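Local coordinates for possible transcriptional regulator, ArsR family protein (Rhodococcus sp. RHA1, PDB 3F6V), which probably binds DNA as a transcriptional regulator of the ArsR family, built on a winged helix-turn-helix fold and assembled as a dimer, at residues R61-L66 against S89-V94. Residues are numbered along the deposited sequence; the frame is centred on the assembly and turned at random. Where two conformers were deposited one is given.
Sequences RRLVQL and SQHLRV
In the winged helix-turn-helix core of this ArsR-family protein, Leu63 of helix 58-66 reaches across to His91 and Leu92 on helix 85-97, by its place in the family fold probably the DNA-recognition helix. One methyl group does the touching: CD1 of Leu63 lies 3.7 Å from CB of His91 and 4.3 Å from CD2 of Leu92. Chi1 of -76° sets CG of Leu63 anti to its carbonyl carbon, and from there CD1 reaches the other helix where His91 and Leu92 follow one another. The Leu63 and His91 side chains cross nearly at right angles, and the leucine meets the histidine at its CB, while ND1 makes a weak hydrogen bond to NH1 of Arg60. The CA atoms of Leu63 and Leu92, 8.0 Å apart, are the closest such pair between the segments. No hydrogen bond crosses, and the atoms in contact are all carbons. On the flank of helix 58-66, Arg62 NH1 donates to Gln65 OE1 at 3.1 Å, from above the carbonyl plane, and Leu66 CD2 lies over one guanidinium face of Arg62, toward its rim. Leu77 of helix 74-78 packs on both Leu63 and Leu92, and Tyr112 of strand 109-114 touches Leu92.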
loop_
_atom_site.group_PDB
_atom_site.type_symbol
_atom_site.label_atom_id
_atom_site.label_comp_id
_atom_site.label_asym_id
_atom_site.label_seq_id
_atom_site.Cartn_x
_atom_site.Cartn_y
_atom_site.Cartn_z
ATOM N N ARG A 61 5.492 -2.112 -6.743
ATOM C CA ARG A 61 4.346 -2.899 -7.237
ATOM C C ARG A 61 4.661 -3.516 -8.571
ATOM O O ARG A 61 4.354 -4.709 -8.798
ATOM C CB ARG A 61 3.068 -2.071 -7.398
ATOM C CG ARG A 61 2.569 -1.559 -6.057
ATOM C CD ARG A 61 1.130 -1.107 -6.104
ATOM N NE ARG A 61 0.739 -0.194 -7.136
ATOM C CZ ARG A 61 0.424 1.105 -6.952
ATOM N NH1 ARG A 61 0.631 1.727 -5.797
ATOM N NH2 ARG A 61 -0.089 1.788 -7.940
ATOM N N ARG A 62 5.241 -2.699 -9.450
ATOM C CA ARG A 62 5.525 -3.204 -10.805
ATOM C C ARG A 62 6.630 -4.265 -10.752
ATOM O O ARG A 62 6.552 -5.254 -11.468
ATOM C CB ARG A 62 5.940 -2.058 -11.728
ATOM C CG ARG A 62 6.171 -2.476 -13.165
ATOM C CD ARG A 62 4.914 -3.016 -13.818
ATOM N NE ARG A 62 5.163 -3.489 -15.180
ATOM C CZ ARG A 62 4.625 -4.595 -15.688
ATOM N NH1 ARG A 62 3.798 -5.359 -14.951
ATOM N NH2 ARG A 62 4.912 -4.939 -16.936
ATOM N N LEU A 63 7.627 -4.080 -9.883
ATOM C CA LEU A 63 8.693 -5.092 -9.787
ATOM C C LEU A 63 8.093 -6.425 -9.316
ATOM O O LEU A 63 8.441 -7.493 -9.831
ATOM C CB LEU A 63 9.774 -4.665 -8.813
ATOM C CG LEU A 63 10.741 -3.601 -9.321
ATOM C CD1 LEU A 63 11.536 -2.965 -8.200
ATOM C CD2 LEU A 63 11.706 -4.223 -10.355
ATOM N N VAL A 64 7.173 -6.376 -8.347
ATOM C CA VAL A 64 6.517 -7.590 -7.890
ATOM C C VAL A 64 5.741 -8.254 -9.047
ATOM O O VAL A 64 5.821 -9.484 -9.214
ATOM C CB VAL A 64 5.614 -7.264 -6.636
ATOM C CG1 VAL A 64 4.605 -8.360 -6.387
ATOM C CG2 VAL A 64 6.521 -7.039 -5.409
ATOM N N GLN A 65 4.988 -7.459 -9.829
ATOM C CA GLN A 65 4.295 -8.023 -11.009
ATOM C C GLN A 65 5.255 -8.653 -11.996
ATOM O O GLN A 65 5.005 -9.779 -12.451
ATOM C CB GLN A 65 3.526 -6.952 -11.714
ATOM C CG GLN A 65 2.324 -6.478 -10.895
ATOM C CD GLN A 65 1.538 -5.485 -11.667
ATOM O OE1 GLN A 65 2.124 -4.691 -12.440
ATOM N NE2 GLN A 65 0.207 -5.500 -11.497
ATOM N N LEU A 66 6.347 -7.963 -12.292
ATOM C CA LEU A 66 7.313 -8.504 -13.236
ATOM C C LEU A 66 7.862 -9.847 -12.778
ATOM O O LEU A 66 8.061 -10.775 -13.591
ATOM C CB LEU A 66 8.423 -7.503 -13.501
ATOM C CG LEU A 66 8.032 -6.280 -14.294
ATOM C CD1 LEU A 66 9.105 -5.203 -14.172
ATOM C CD2 LEU A 66 7.742 -6.602 -15.782
ATOM N N SER A 89 17.889 -1.722 -8.069
ATOM C CA SER A 89 18.596 -2.484 -7.048
ATOM C C SER A 89 18.157 -2.110 -5.606
ATOM O O SER A 89 17.884 -3.008 -4.795
ATOM C CB SER A 89 20.129 -2.312 -7.213
ATOM O OG SER A 89 20.791 -3.186 -6.334
ATOM N N GLN A 90 18.089 -0.817 -5.303
ATOM C CA GLN A 90 17.707 -0.364 -3.963
ATOM C C GLN A 90 16.258 -0.735 -3.626
ATOM O O GLN A 90 15.982 -1.140 -2.491
ATOM C CB GLN A 90 17.915 1.139 -3.797
ATOM C CG GLN A 90 17.514 1.659 -2.434
ATOM C CD GLN A 90 17.808 3.151 -2.267
ATOM O OE1 GLN A 90 17.395 3.983 -3.090
ATOM N NE2 GLN A 90 18.515 3.499 -1.188
ATOM N N HIS A 91 15.349 -0.589 -4.594
ATOM C CA HIS A 91 13.934 -1.043 -4.399
ATOM C C HIS A 91 13.932 -2.545 -4.110
ATOM O O HIS A 91 13.194 -3.008 -3.219
ATOM C CB HIS A 91 13.083 -0.796 -5.612
ATOM C CG HIS A 91 12.665 0.615 -5.759
ATOM N ND1 HIS A 91 11.847 1.242 -4.844
ATOM C CD2 HIS A 91 12.909 1.520 -6.734
ATOM C CE1 HIS A 91 11.612 2.480 -5.246
ATOM N NE2 HIS A 91 12.245 2.676 -6.392
ATOM N N LEU A 92 14.747 -3.333 -4.852
ATOM C CA LEU A 92 14.800 -4.784 -4.597
ATOM C C LEU A 92 15.353 -5.122 -3.214
ATOM O O LEU A 92 14.900 -6.101 -2.600
ATOM C CB LEU A 92 15.567 -5.527 -5.700
ATOM C CG LEU A 92 14.762 -5.529 -7.022
ATOM C CD1 LEU A 92 15.723 -5.825 -8.209
ATOM C CD2 LEU A 92 13.606 -6.529 -7.034
ATOM N N ARG A 93 16.307 -4.328 -2.714
ATOM C CA ARG A 93 16.834 -4.501 -1.352
ATOM C C ARG A 93 15.749 -4.241 -0.294
ATOM O O ARG A 93 15.652 -4.951 0.714
ATOM C CB ARG A 93 18.013 -3.552 -1.110
ATOM C CG ARG A 93 18.694 -3.726 0.236
ATOM C CD ARG A 93 19.833 -2.722 0.444
ATOM N NE ARG A 93 20.207 -2.594 1.859
ATOM C CZ ARG A 93 21.142 -3.335 2.449
ATOM N NH1 ARG A 93 21.800 -4.253 1.747
ATOM N NH2 ARG A 93 21.420 -3.162 3.735
ATOM N N VAL A 94 14.945 -3.199 -0.540
ATOM C CA VAL A 94 13.835 -2.884 0.386
ATOM C C VAL A 94 12.825 -4.040 0.377
ATOM O O VAL A 94 12.349 -4.499 1.454
ATOM C CB VAL A 94 13.198 -1.536 0.041
ATOM C CG1 VAL A 94 12.026 -1.263 0.962
ATOM C CG2 VAL A 94 14.198 -0.390 0.275
#